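PDB 3BJV: RmpA from Streptococcus mutans, which probably serves as the cytoplasmic IIA component of a phosphoenolpyruvate-dependent phosphotransferase system, passing on a phosphoryl group during ascorbate uptake. Local coordinates for residues Gln5-Asn10 and Glu140-Val145; Tyr57-Pro62 and Lys95-Leu100; Phe80-Leu85 and Glu130-Cys135; Gln118-Phe123 and Ser151-Gly156. One frame throughout, in Å; residues are numbered along the deposited sequence.

Contact 1. Residues Gln5-Asn10 and Glu140-Val145; sequences QAFKEN and EVLAMV
With CG set opposite its own carbonyl carbon (chi1 -74°), the ring of Phe7 leans out from helix 5-10 toward helix 140-145, where Leu142 makes the same choice (chi1 -63°) and sends its branched end across to meet it. Two methyl groups arrive at the rim of the ring, close to its plane: CD2 of Leu142 lies 4.1 Å from CD2 of Phe7, and CG2 of Val145 lies 4.0 Å from CE2 of Phe7. A third methyl, CG1 of Val141, comes in obliquely at 4.2 Å from the same CE2. The Phe7 and Leu142 side chains run past one another in opposite directions, so that each lies alongside the other. Nearer the surface the aliphatic part of Lys8 extends this apolar patch, its CG standing 4.5 Å from CD1 of Leu142.

No hydrogen bond joins the segments; the contact rests on apolar packing, centred on the Phe7 ring. The short helical axes run nearly antiparallel, at 157°, and come no closer than 11.1 Å, and the Phe7 ring lies in the interval. Val141 and, one turn later, Val145 face the ring, with Leu142 beside them, and together they form the apolar surface that receives it. Elsewhere the ring of Phe7 touches Phe80 and Leu82 of strand 79-85 and Ile13 of strand 13-17, while Met144 packs on Leu132 of helix 128-133; helices 3-10 and 138-147 thus lie together against one side of the central mixed sheet.

Contact 2. Residues Tyr57-Pro62 and Lys95-Leu100; sequences YYILMP and KEVQVL
A loop leading into a sheet strand meets the start of that strand's parallel neighbour here: residues 57-62 run into strand 63-65, which pairs in parallel with strand 96-104. Ile59 is the central residue of the contact, with the side chain of Lys95 laid along it. CG2 of Ile59 rests 3.8 Å from CD of Lys95, and its CD1 branches off toward CB of Lys95 at 4.0 Å and CG2 of Val97 at 4.1 Å. The lysine chain is bent at its third and fourth torsions (chi4 -60°), which curls its end back over the loop and brings NZ to 4.0 Å from CG of Pro62. Its methylenes therefore serve as an apolar cover for Ile59, the two side chains lying alongside in opposed senses.

No direct hydrogen bond links the segments. The pairing is carried by the next residue, Gly63, whose backbone bonds to both Glu96 and Gln98. The strand turns a corner at Gln98, separating its first residues from the run that begins at Val99. Phe91 packs against both Ile59 and Val97, closing the apolar group from the loop before strand 96-104. Elsewhere on the loop, Leu60 packs on Ile120 and Met61 on Phe123 of helix 108-123, while Pro62 and Lys95 touch Pro152 and Gly156 of the second subunit, so that the loop and the start of strand 96-104 border that subunit.

Contact 3. Residues Phe80-Leu85 and Glu130-Cys135; sequences FSLVTL and ERLVNC
Leu82 is the first residue of segment 80-85 to meet the helix end at 130-135: its CD1 lies 4.4 Å from CD2 of Leu132, a loose touch between two buried branched side chains. The next close approach comes at Thr84. Its CG2, set opposite the carbonyl carbon, presses on the backbone of the helix end, 3.5 Å from O of Leu132. The same torsion (chi1 57°) puts OG1 between the backbone N and the carbonyl carbon. From there OG1 is hydrogen-bonded to a water at 2.7 Å and also takes a hydrogen bond from the backbone N of Gly16 of strand 13-17. O of Val133 at 2.6 Å and O of Cys135 at 3.0 Å are both placed to accept from the water, though it may not have protons for all the acceptors around it; it links the strand's hydroxyl to the backbone at and just beyond the helix end.

This is the layered packing of an alpha/beta sandwich, a helix terminus seated on the face of a strand in the central sheet. That strand pairs in parallel with strand 13-17 and antiparallel with strand 96-104; Leu132 also packs on Phe123 of helix 108-123 and Met144 of helix 138-147. Leu85 directs its own side chain away, but its backbone O comes within 4.4 Å of CG1 of Val133, whose side chain also packs on Val99 of strand 96-104.

Contact 4. Residues Gln118-Phe123 and Ser151-Gly156; sequences QIIALF and SPYLEG
Helix 118-123 faces the last modelled residues of the chain, which keep helical backbone angles from Pro152 to Glu155 without forming a regular helix. The two come close at a pair of points: the CA atoms of Ala121 and Ser151 are 5.7 Å apart, those of Gln118 and Leu154 6.7 Å. Both helix residues lie one turn apart on the same flank. Within the tail, Leu154 N bonds to Ser151 O at 3.1 Å, folding 151-154 into a compact turn that offers Ser151, Tyr153 and Leu154 to the helix.

Ala121 makes the tight middle of the contact. Its CB sits 3.6 Å from CB of Ser151 and 4.0 Å from CG of Leu154, the small methyl permitting the turn to approach the helix closely. On one side of it Leu154 swings CD2 to 3.8 Å from CG of Gln118, its side chain lying roughly perpendicular to that of the glutamine. On the other, Ile120 lays its CG1 over a face of the Tyr153 ring in a CH-pi contact, 4.2 Å from the ring centre and 18° from its normal. The torsion of Ile120 (chi1 72°) holds CG1 between backbone N and carbonyl carbon, from where it can reach that face.

The hydroxyl of Tyr153 is hydrogen-bonded to Glu124 of the second subunit, its ring packs on Leu60 of that subunit, and Ile120 meets its counterpart Ile120 there. The arrangement is that of a C-terminal tail packed along a helix at a dimer interface, one aromatic side chain serving the fold and the assembly together.

How the contacts relate
Contacts 1 and 3 are buried and adjoin where Phe7 meets Phe80 and Met144 meets Leu132. Contact 1 is purely apolar; contact 3 adds a water to its packing. Contact 2, near the surface and across the chain's centre from contact 1, uses the aliphatic part of a lysine; contact 4, partly buried, has a CH-pi contact on a tyrosine whose hydroxyl bonds to the second subunit, which contact 2 also touches. Strands 79-85 and 96-104, neighbours in the sheet, tie contact 2 to contact 3, with probable hydrogen bonds from Leu100 to Val83 and Leu85 to Gln98. Segment 118-123 packs on residues of all three other contacts, through Leu122, Ile119, Ile120 and Phe123.

Contact 1. Residues Gln5-Asn10 and Glu140-Val145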
loop_
_atom_site.group_PDB
_atom_site.type_symbol
_atom_site.label_atom_id
_atom_site.label_comp_id
_atom_site.label_asym_id
_atom_site.label_seq_id
_atom_site.Cartn_x
_atom_site.Cartn_y
_atom_site.Cartn_z
ATOM N N GLN A 5 17.287 9.527 -1.903
ATOM C CA GLN A 5 18.486 9.120 -1.252
ATOM C C GLN A 5 18.764 7.641 -1.457
ATOM O O GLN A 5 19.911 7.281 -1.672
ATOM C CB GLN A 5 18.411 9.545 0.204
ATOM C CG GLN A 5 18.992 8.591 1.182
ATOM C CD GLN A 5 20.287 9.086 1.776
ATOM O OE1 GLN A 5 20.343 9.472 2.972
ATOM N NE2 GLN A 5 21.358 9.076 0.953
ATOM N N ALA A 6 17.732 6.780 -1.422
ATOM C CA ALA A 6 17.890 5.370 -1.808
ATOM C C ALA A 6 18.427 5.227 -3.243
ATOM O O ALA A 6 19.396 4.488 -3.508
ATOM C CB ALA A 6 16.560 4.622 -1.660
ATOM N N PHE A 7 17.789 5.924 -4.170
ATOM C CA PHE A 7 18.225 5.913 -5.557
ATOM C C PHE A 7 19.688 6.315 -5.694
ATOM O O PHE A 7 20.391 5.662 -6.384
ATOM C CB PHE A 7 17.396 6.869 -6.409
ATOM C CG PHE A 7 16.023 6.387 -6.714
ATOM C CD1 PHE A 7 15.703 5.024 -6.663
ATOM C CD2 PHE A 7 15.043 7.303 -7.114
ATOM C CE1 PHE A 7 14.455 4.588 -6.966
ATOM C CE2 PHE A 7 13.750 6.868 -7.449
ATOM C CZ PHE A 7 13.451 5.491 -7.365
ATOM N N LYS A 8 20.103 7.424 -5.076
ATOM C CA LYS A 8 21.485 7.887 -5.151
ATOM C C LYS A 8 22.466 6.921 -4.517
ATOM O O LYS A 8 23.439 6.535 -5.146
ATOM C CB LYS A 8 21.658 9.222 -4.433
ATOM C CG LYS A 8 20.779 10.332 -4.895
ATOM C CD LYS A 8 21.405 11.647 -4.414
ATOM C CE LYS A 8 20.384 12.697 -3.948
ATOM N NZ LYS A 8 21.083 13.905 -3.373
ATOM N N GLU A 9 22.212 6.543 -3.265
ATOM C CA GLU A 9 23.098 5.655 -2.528
ATOM C C GLU A 9 23.213 4.308 -3.228
ATOM O O GLU A 9 24.294 3.704 -3.210
ATOM C CB GLU A 9 22.562 5.378 -1.130
ATOM C CG GLU A 9 22.935 6.285 -0.008
ATOM C CD GLU A 9 22.168 5.889 1.312
ATOM O OE1 GLU A 9 21.522 4.764 1.391
ATOM O OE2 GLU A 9 22.205 6.730 2.264
ATOM N N ASN A 10 22.106 3.785 -3.779
ATOM C CA ASN A 10 22.167 2.434 -4.372
ATOM C C ASN A 10 22.541 2.400 -5.844
ATOM O O ASN A 10 22.667 1.319 -6.410
ATOM C CB ASN A 10 20.880 1.674 -4.126
ATOM C CG ASN A 10 20.707 1.327 -2.673
ATOM O OD1 ASN A 10 21.324 0.412 -2.200
ATOM N ND2 ASN A 10 19.874 2.060 -1.958
ATOM N N GLU A 140 16.915 13.516 -14.005
ATOM C CA GLU A 140 15.539 13.749 -14.471
ATOM C C GLU A 140 14.469 13.074 -13.652
ATOM O O GLU A 140 13.444 13.702 -13.387
ATOM C CB GLU A 140 15.377 13.349 -15.949
ATOM C CG GLU A 140 16.016 14.334 -16.839
ATOM C CD GLU A 140 16.111 13.875 -18.289
ATOM O OE1 GLU A 140 15.111 13.418 -18.888
ATOM O OE2 GLU A 140 17.214 14.029 -18.842
ATOM N N VAL A 141 14.707 11.802 -13.287
ATOM C CA VAL A 141 13.821 11.040 -12.455
ATOM C C VAL A 141 13.717 11.661 -11.078
ATOM O O VAL A 141 12.627 11.769 -10.528
ATOM C CB VAL A 141 14.250 9.522 -12.306
ATOM C CG1 VAL A 141 13.403 8.808 -11.201
ATOM C CG2 VAL A 141 14.095 8.799 -13.567
ATOM N N LEU A 142 14.858 12.017 -10.514
ATOM C CA LEU A 142 14.909 12.702 -9.205
ATOM C C LEU A 142 14.204 14.063 -9.254
ATOM O O LEU A 142 13.529 14.428 -8.297
ATOM C CB LEU A 142 16.344 12.907 -8.745
ATOM C CG LEU A 142 17.205 11.695 -8.486
ATOM C CD1 LEU A 142 18.635 12.166 -8.342
ATOM C CD2 LEU A 142 16.742 10.984 -7.234
ATOM N N ALA A 143 14.296 14.806 -10.362
ATOM C CA ALA A 143 13.453 16.017 -10.435
ATOM C C ALA A 143 11.950 15.659 -10.272
ATOM O O ALA A 143 11.242 16.299 -9.472
ATOM C CB ALA A 143 13.723 16.831 -11.702
ATOM N N MET A 144 11.488 14.613 -10.951
ATOM C CA MET A 144 10.152 14.056 -10.671
ATOM C C MET A 144 9.877 13.649 -9.224
ATOM O O MET A 144 8.797 13.899 -8.706
ATOM C CB MET A 144 9.851 12.872 -11.574
ATOM C CG MET A 144 9.595 13.297 -13.007
ATOM S SD MET A 144 9.204 11.903 -14.087
ATOM C CE MET A 144 7.618 11.325 -13.466
ATOM N N VAL A 145 10.853 13.032 -8.563
ATOM C CA VAL A 145 10.689 12.666 -7.169
ATOM C C VAL A 145 10.475 13.912 -6.318
ATOM O O VAL A 145 9.592 13.918 -5.465
ATOM C CB VAL A 145 11.858 11.819 -6.633
ATOM C CG1 VAL A 145 11.819 11.741 -5.109
ATOM C CG2 VAL A 145 11.856 10.410 -7.271
#

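Contact 2. Residues Tyr57-Pro62 and Lys95-Leu100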
loop_
_atom_site.group_PDB
_atom_site.type_symbol
_atom_site.label_atom_id
_atom_site.label_comp_id
_atom_site.label_asym_id
_atom_site.label_seq_id
_atom_site.Cartn_x
_atom_site.Cartn_y
_atom_site.Cartn_z
ATOM N N TYR A 57 1.816 -9.872 -7.552
ATOM C CA TYR A 57 1.085 -9.282 -6.428
ATOM C C TYR A 57 1.535 -7.811 -6.247
ATOM O O TYR A 57 1.444 -7.271 -5.156
ATOM C CB TYR A 57 1.259 -10.137 -5.126
ATOM C CG TYR A 57 2.705 -10.555 -4.895
ATOM C CD1 TYR A 57 3.547 -9.829 -4.041
ATOM C CD2 TYR A 57 3.260 -11.635 -5.618
ATOM C CE1 TYR A 57 4.889 -10.204 -3.855
ATOM C CE2 TYR A 57 4.600 -11.977 -5.469
ATOM C CZ TYR A 57 5.405 -11.251 -4.580
ATOM O OH TYR A 57 6.733 -11.598 -4.482
ATOM N N TYR A 58 1.995 -7.149 -7.321
ATOM C CA TYR A 58 2.649 -5.827 -7.150
ATOM C C TYR A 58 2.457 -4.888 -8.314
ATOM O O TYR A 58 3.176 -3.933 -8.495
ATOM C CB TYR A 58 4.128 -6.021 -6.850
ATOM C CG TYR A 58 4.770 -7.117 -7.720
ATOM C CD1 TYR A 58 5.049 -6.903 -9.103
ATOM C CD2 TYR A 58 5.106 -8.344 -7.169
ATOM C CE1 TYR A 58 5.656 -7.899 -9.897
ATOM C CE2 TYR A 58 5.701 -9.346 -7.956
ATOM C CZ TYR A 58 5.972 -9.131 -9.304
ATOM O OH TYR A 58 6.549 -10.172 -10.038
ATOM N N ILE A 59 1.458 -5.139 -9.117
ATOM C CA ILE A 59 1.211 -4.276 -10.243
ATOM C C ILE A 59 0.119 -3.327 -9.793
ATOM O O ILE A 59 -1.049 -3.588 -10.039
ATOM C CB ILE A 59 0.849 -5.109 -11.525
ATOM C CG1 ILE A 59 2.043 -6.013 -11.911
ATOM C CG2 ILE A 59 0.493 -4.185 -12.674
ATOM C CD1 ILE A 59 1.831 -6.973 -13.007
ATOM N N LEU A 60 0.519 -2.228 -9.134
ATOM C CA LEU A 60 -0.431 -1.293 -8.505
ATOM C C LEU A 60 -1.398 -0.577 -9.417
ATOM O O LEU A 60 -2.558 -0.363 -9.056
ATOM C CB LEU A 60 0.272 -0.230 -7.660
ATOM C CG LEU A 60 0.583 -0.608 -6.208
ATOM C CD1 LEU A 60 0.743 0.675 -5.419
ATOM C CD2 LEU A 60 -0.415 -1.616 -5.533
ATOM N N MET A 61 -0.900 -0.189 -10.579
ATOM C CA MET A 61 -1.695 0.462 -11.594
ATOM C C MET A 61 -1.090 0.037 -12.908
ATOM O O MET A 61 0.052 -0.400 -12.923
ATOM C CB MET A 61 -1.681 1.989 -11.415
ATOM C CG MET A 61 -0.303 2.697 -11.314
ATOM S SD MET A 61 -0.443 4.557 -11.193
ATOM C CE MET A 61 -0.374 5.100 -12.922
ATOM N N PRO A 62 -1.852 0.154 -14.025
ATOM C CA PRO A 62 -1.293 -0.366 -15.288
ATOM C C PRO A 62 -0.057 0.402 -15.742
ATOM O O PRO A 62 0.026 1.586 -15.478
ATOM C CB PRO A 62 -2.467 -0.243 -16.282
ATOM C CG PRO A 62 -3.703 -0.129 -15.397
ATOM C CD PRO A 62 -3.204 0.715 -14.230
ATOM N N LYS A 95 -1.118 -8.453 -17.650
ATOM C CA LYS A 95 -0.843 -7.033 -17.413
ATOM C C LYS A 95 0.478 -6.582 -18.046
ATOM O O LYS A 95 1.511 -7.260 -17.959
ATOM C CB LYS A 95 -0.914 -6.732 -15.931
ATOM C CG LYS A 95 -2.334 -6.610 -15.410
ATOM C CD LYS A 95 -2.382 -6.372 -13.877
ATOM C CE LYS A 95 -3.436 -5.286 -13.478
ATOM N NZ LYS A 95 -3.201 -3.874 -14.099
ATOM N N GLU A 96 0.422 -5.462 -18.753
ATOM C CA GLU A 96 1.620 -4.884 -19.365
ATOM C C GLU A 96 2.380 -3.924 -18.437
ATOM O O GLU A 96 1.753 -3.186 -17.667
ATOM C CB GLU A 96 1.288 -4.256 -20.695
ATOM C CG GLU A 96 1.264 -5.307 -21.809
ATOM C CD GLU A 96 0.962 -4.696 -23.172
ATOM O OE1 GLU A 96 1.863 -4.693 -24.066
ATOM O OE2 GLU A 96 -0.164 -4.190 -23.328
ATOM N N VAL A 97 3.714 -3.990 -18.477
ATOM C CA VAL A 97 4.574 -3.187 -17.598
ATOM C C VAL A 97 5.680 -2.575 -18.371
ATOM O O VAL A 97 6.314 -3.245 -19.175
ATOM C CB VAL A 97 5.208 -4.016 -16.399
ATOM C CG1 VAL A 97 6.172 -3.175 -15.617
ATOM C CG2 VAL A 97 4.071 -4.555 -15.485
ATOM N N GLN A 98 5.909 -1.292 -18.119
ATOM C CA GLN A 98 7.046 -0.595 -18.681
ATOM C C GLN A 98 7.988 0.060 -17.658
ATOM O O GLN A 98 9.106 0.398 -17.977
ATOM C CB GLN A 98 6.589 0.421 -19.707
ATOM C CG GLN A 98 7.701 0.663 -20.696
ATOM C CD GLN A 98 7.248 1.417 -21.929
ATOM O OE1 GLN A 98 8.031 1.601 -22.867
ATOM N NE2 GLN A 98 5.966 1.834 -21.946
ATOM N N VAL A 99 7.510 0.265 -16.426
ATOM C CA VAL A 99 8.335 0.873 -15.368
ATOM C C VAL A 99 8.370 -0.051 -14.152
ATOM O O VAL A 99 7.321 -0.498 -13.687
ATOM C CB VAL A 99 7.848 2.283 -14.948
ATOM C CG1 VAL A 99 8.852 2.946 -14.019
ATOM C CG2 VAL A 99 7.577 3.168 -16.173
ATOM N N LEU A 100 9.575 -0.332 -13.642
ATOM C CA LEU A 100 9.704 -1.190 -12.465
ATOM C C LEU A 100 10.421 -0.484 -11.316
ATOM O O LEU A 100 11.530 0.031 -11.466
ATOM C CB LEU A 100 10.328 -2.566 -12.789
ATOM C CG LEU A 100 9.636 -3.319 -13.899
ATOM C CD1 LEU A 100 10.474 -3.223 -15.165
ATOM C CD2 LEU A 100 9.491 -4.759 -13.497
#

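Contact 3. Residues Phe80-Leu85 and Glu130-Cys135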
loop_
_atom_site.group_PDB
_atom_site.type_symbol
_atom_site.label_atom_id
_atom_site.label_comp_id
_atom_site.label_asym_id
_atom_site.label_seq_id
_atom_site.Cartn_x
_atom_site.Cartn_y
_atom_site.Cartn_z
ATOM N N PHE A 80 15.320 1.016 -2.712
ATOM C CA PHE A 80 14.490 1.028 -3.885
ATOM C C PHE A 80 15.378 1.044 -5.116
ATOM O O PHE A 80 16.477 1.550 -5.051
ATOM C CB PHE A 80 13.668 2.319 -3.962
ATOM C CG PHE A 80 12.765 2.569 -2.804
ATOM C CD1 PHE A 80 13.184 3.359 -1.729
ATOM C CD2 PHE A 80 11.448 2.091 -2.810
ATOM C CE1 PHE A 80 12.328 3.621 -0.664
ATOM C CE2 PHE A 80 10.554 2.385 -1.734
ATOM C CZ PHE A 80 10.994 3.152 -0.693
ATOM N N SER A 81 14.864 0.526 -6.242
ATOM C CA SER A 81 15.421 0.832 -7.543
ATOM C C SER A 81 14.311 1.270 -8.539
ATOM O O SER A 81 13.141 1.150 -8.284
ATOM C CB SER A 81 16.155 -0.371 -8.094
ATOM O OG SER A 81 15.199 -1.326 -8.506
ATOM N N LEU A 82 14.710 1.816 -9.668
ATOM C CA LEU A 82 13.797 2.192 -10.693
ATOM C C LEU A 82 14.453 1.860 -12.023
ATOM O O LEU A 82 15.600 2.285 -12.312
ATOM C CB LEU A 82 13.452 3.671 -10.597
ATOM C CG LEU A 82 12.255 4.119 -11.444
ATOM C CD1 LEU A 82 11.613 5.244 -10.712
ATOM C CD2 LEU A 82 12.689 4.564 -12.844
ATOM N N VAL A 83 13.709 1.091 -12.816
ATOM C CA VAL A 83 14.133 0.632 -14.121
ATOM C C VAL A 83 12.984 1.005 -15.084
ATOM O O VAL A 83 11.813 0.792 -14.740
ATOM C CB VAL A 83 14.331 -0.910 -14.097
ATOM C CG1 VAL A 83 14.171 -1.532 -15.511
ATOM C CG2 VAL A 83 15.695 -1.319 -13.457
ATOM N N THR A 84 13.306 1.536 -16.268
ATOM C CA THR A 84 12.316 1.755 -17.335
ATOM C C THR A 84 12.728 0.914 -18.531
ATOM O O THR A 84 13.897 0.772 -18.802
ATOM C CB THR A 84 12.268 3.212 -17.785
ATOM O OG1 THR A 84 13.562 3.625 -18.218
ATOM C CG2 THR A 84 11.779 4.157 -16.635
ATOM N N LEU A 85 11.767 0.292 -19.185
ATOM C CA LEU A 85 11.973 -0.518 -20.402
ATOM C C LEU A 85 11.677 0.291 -21.690
ATOM O O LEU A 85 10.877 1.259 -21.672
ATOM C CB LEU A 85 11.043 -1.769 -20.361
ATOM C CG LEU A 85 11.222 -2.643 -19.120
ATOM C CD1 LEU A 85 10.186 -3.623 -19.107
ATOM C CD2 LEU A 85 12.555 -3.374 -19.177
ATOM N N GLU A 130 4.442 8.024 -18.729
ATOM C CA GLU A 130 4.998 8.547 -19.961
ATOM C C GLU A 130 6.210 9.440 -19.712
ATOM O O GLU A 130 7.100 9.528 -20.525
ATOM C CB GLU A 130 3.919 9.352 -20.675
ATOM C CG GLU A 130 4.391 10.306 -21.748
ATOM C CD GLU A 130 3.205 11.038 -22.445
ATOM O OE1 GLU A 130 2.320 10.351 -23.070
ATOM O OE2 GLU A 130 3.161 12.288 -22.355
ATOM N N ARG A 131 6.216 10.152 -18.603
ATOM C CA ARG A 131 7.305 11.028 -18.314
ATOM C C ARG A 131 8.510 10.180 -17.822
ATOM O O ARG A 131 9.628 10.372 -18.306
ATOM C CB ARG A 131 6.872 12.117 -17.340
ATOM C CG ARG A 131 5.835 13.109 -17.932
ATOM C CD ARG A 131 5.145 14.010 -16.828
ATOM N NE ARG A 131 6.167 14.766 -16.119
ATOM C CZ ARG A 131 6.076 15.238 -14.885
ATOM N NH1 ARG A 131 4.976 15.047 -14.162
ATOM N NH2 ARG A 131 7.107 15.913 -14.387
ATOM N N LEU A 132 8.274 9.205 -16.942
ATOM C CA LEU A 132 9.346 8.283 -16.469
ATOM C C LEU A 132 10.104 7.571 -17.596
ATOM O O LEU A 132 11.344 7.521 -17.605
ATOM C CB LEU A 132 8.752 7.283 -15.485
ATOM C CG LEU A 132 8.614 7.874 -14.070
ATOM C CD1 LEU A 132 7.933 6.893 -13.179
ATOM C CD2 LEU A 132 9.984 8.173 -13.545
ATOM N N VAL A 133 9.323 7.091 -18.572
ATOM C CA VAL A 133 9.795 6.439 -19.786
ATOM C C VAL A 133 10.635 7.398 -20.699
ATOM O O VAL A 133 11.562 6.960 -21.383
ATOM C CB VAL A 133 8.582 5.702 -20.495
ATOM C CG1 VAL A 133 8.903 5.238 -21.892
ATOM C CG2 VAL A 133 8.123 4.471 -19.670
ATOM N N ASN A 134 10.313 8.685 -20.725
ATOM C CA ASN A 134 11.132 9.665 -21.496
ATOM C C ASN A 134 12.343 10.255 -20.729
ATOM O O ASN A 134 12.967 11.174 -21.223
ATOM C CB ASN A 134 10.278 10.840 -22.008
ATOM C CG ASN A 134 9.298 10.433 -23.129
ATOM O OD1 ASN A 134 9.612 9.538 -23.948
ATOM N ND2 ASN A 134 8.111 11.124 -23.194
ATOM N N CYS A 135 12.621 9.757 -19.515
ATOM C CA CYS A 135 13.785 10.154 -18.712
ATOM C C CYS A 135 15.015 9.469 -19.237
ATOM O O CYS A 135 15.005 8.238 -19.478
ATOM C CB CYS A 135 13.609 9.798 -17.222
ATOM S SG CYS A 135 12.593 10.986 -16.302
HETATM O O HOH W 1 13.305 5.781 -19.846
#

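Contact 4. Residues Gln118-Phe123 and Ser151-Gly156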
loop_
_atom_site.group_PDB
_atom_site.type_symbol
_atom_site.label_atom_id
_atom_site.label_comp_id
_atom_site.label_asym_id
_atom_site.label_seq_id
_atom_site.Cartn_x
_atom_site.Cartn_y
_atom_site.Cartn_z
ATOM N N GLN A 118 5.252 6.767 -0.808
ATOM C CA GLN A 118 6.215 7.500 -1.637
ATOM C C GLN A 118 6.136 7.050 -3.066
ATOM O O GLN A 118 6.313 7.841 -3.990
ATOM C CB GLN A 118 7.638 7.273 -1.145
ATOM C CG GLN A 118 8.013 8.115 0.075
ATOM C CD GLN A 118 9.401 7.800 0.550
ATOM O OE1 GLN A 118 9.631 6.877 1.375
ATOM N NE2 GLN A 118 10.351 8.549 0.043
ATOM N N ILE A 119 5.870 5.761 -3.246
ATOM C CA ILE A 119 5.721 5.180 -4.564
ATOM C C ILE A 119 4.450 5.726 -5.239
ATOM O O ILE A 119 4.500 6.117 -6.422
ATOM C CB ILE A 119 5.762 3.650 -4.500
ATOM C CG1 ILE A 119 7.208 3.224 -4.194
ATOM C CG2 ILE A 119 5.189 3.006 -5.794
ATOM C CD1 ILE A 119 7.369 1.796 -3.604
ATOM N N ILE A 120 3.351 5.793 -4.480
ATOM C CA ILE A 120 2.123 6.271 -5.061
ATOM C C ILE A 120 2.139 7.783 -5.396
ATOM O O ILE A 120 1.662 8.176 -6.479
ATOM C CB ILE A 120 0.779 5.688 -4.414
ATOM C CG1 ILE A 120 0.460 6.216 -3.056
ATOM C CG2 ILE A 120 0.761 4.115 -4.349
ATOM C CD1 ILE A 120 -0.227 5.021 -2.220
ATOM N N ALA A 121 2.787 8.586 -4.544
ATOM C CA ALA A 121 3.089 10.010 -4.861
ATOM C C ALA A 121 3.779 10.205 -6.228
ATOM O O ALA A 121 3.370 11.039 -7.018
ATOM C CB ALA A 121 3.952 10.643 -3.746
ATOM N N LEU A 122 4.839 9.440 -6.482
ATOM C CA LEU A 122 5.564 9.487 -7.775
ATOM C C LEU A 122 4.635 9.201 -8.967
ATOM O O LEU A 122 4.550 10.021 -9.913
ATOM C CB LEU A 122 6.743 8.510 -7.740
ATOM C CG LEU A 122 7.615 8.417 -8.981
ATOM C CD1 LEU A 122 8.242 9.803 -9.302
ATOM C CD2 LEU A 122 8.743 7.351 -8.741
ATOM N N PHE A 123 3.900 8.078 -8.884
ATOM C CA PHE A 123 3.065 7.617 -9.949
ATOM C C PHE A 123 1.768 8.385 -10.118
ATOM O O PHE A 123 1.148 8.295 -11.152
ATOM C CB PHE A 123 2.840 6.115 -9.844
ATOM C CG PHE A 123 4.043 5.330 -10.228
ATOM C CD1 PHE A 123 4.351 5.122 -11.582
ATOM C CD2 PHE A 123 4.903 4.819 -9.247
ATOM C CE1 PHE A 123 5.491 4.412 -11.939
ATOM C CE2 PHE A 123 6.048 4.104 -9.597
ATOM C CZ PHE A 123 6.347 3.901 -10.952
ATOM N N SER A 151 2.461 15.777 -2.476
ATOM C CA SER A 151 1.405 14.790 -2.320
ATOM C C SER A 151 0.906 14.793 -0.864
ATOM O O SER A 151 1.702 14.931 0.047
ATOM C CB SER A 151 1.988 13.416 -2.677
ATOM O OG SER A 151 1.050 12.355 -2.568
ATOM N N PRO A 152 -0.408 14.593 -0.637
ATOM C CA PRO A 152 -0.944 14.400 0.737
ATOM C C PRO A 152 -0.427 13.130 1.429
ATOM O O PRO A 152 -0.307 13.087 2.660
ATOM C CB PRO A 152 -2.451 14.280 0.510
ATOM C CG PRO A 152 -2.683 14.906 -0.843
ATOM C CD PRO A 152 -1.479 14.518 -1.645
ATOM N N TYR A 153 -0.118 12.105 0.634
ATOM C CA TYR A 153 0.546 10.909 1.130
ATOM C C TYR A 153 1.866 11.213 1.834
ATOM O O TYR A 153 2.309 10.462 2.731
ATOM C CB TYR A 153 0.721 9.884 -0.003
ATOM C CG TYR A 153 -0.614 9.421 -0.521
ATOM C CD1 TYR A 153 -1.034 9.727 -1.815
ATOM C CD2 TYR A 153 -1.479 8.720 0.304
ATOM C CE1 TYR A 153 -2.277 9.336 -2.275
ATOM C CE2 TYR A 153 -2.707 8.341 -0.122
ATOM C CZ TYR A 153 -3.111 8.636 -1.422
ATOM O OH TYR A 153 -4.360 8.198 -1.838
ATOM N N LEU A 154 2.485 12.326 1.460
ATOM C CA LEU A 154 3.813 12.611 2.038
ATOM C C LEU A 154 3.792 13.531 3.290
ATOM O O LEU A 154 4.815 13.691 3.940
ATOM C CB LEU A 154 4.828 13.086 0.954
ATOM C CG LEU A 154 5.116 12.085 -0.170
ATOM C CD1 LEU A 154 6.328 12.477 -0.962
ATOM C CD2 LEU A 154 5.342 10.737 0.437
ATOM N N GLU A 155 2.640 14.110 3.628
ATOM C CA GLU A 155 2.567 15.049 4.749
ATOM C C GLU A 155 2.965 14.542 6.112
ATOM O O GLU A 155 3.502 15.329 6.877
ATOM C CB GLU A 155 1.206 15.687 4.863
ATOM C CG GLU A 155 0.973 16.730 3.816
ATOM C CD GLU A 155 -0.424 17.245 3.870
ATOM O OE1 GLU A 155 -0.868 17.611 4.981
ATOM O OE2 GLU A 155 -1.093 17.247 2.817
ATOM N N GLY A 156 2.721 13.276 6.445
ATOM C CA GLY A 156 3.276 12.732 7.709
ATOM C C GLY A 156 4.460 11.750 7.636
ATOM O O GLY A 156 5.454 11.933 6.887
#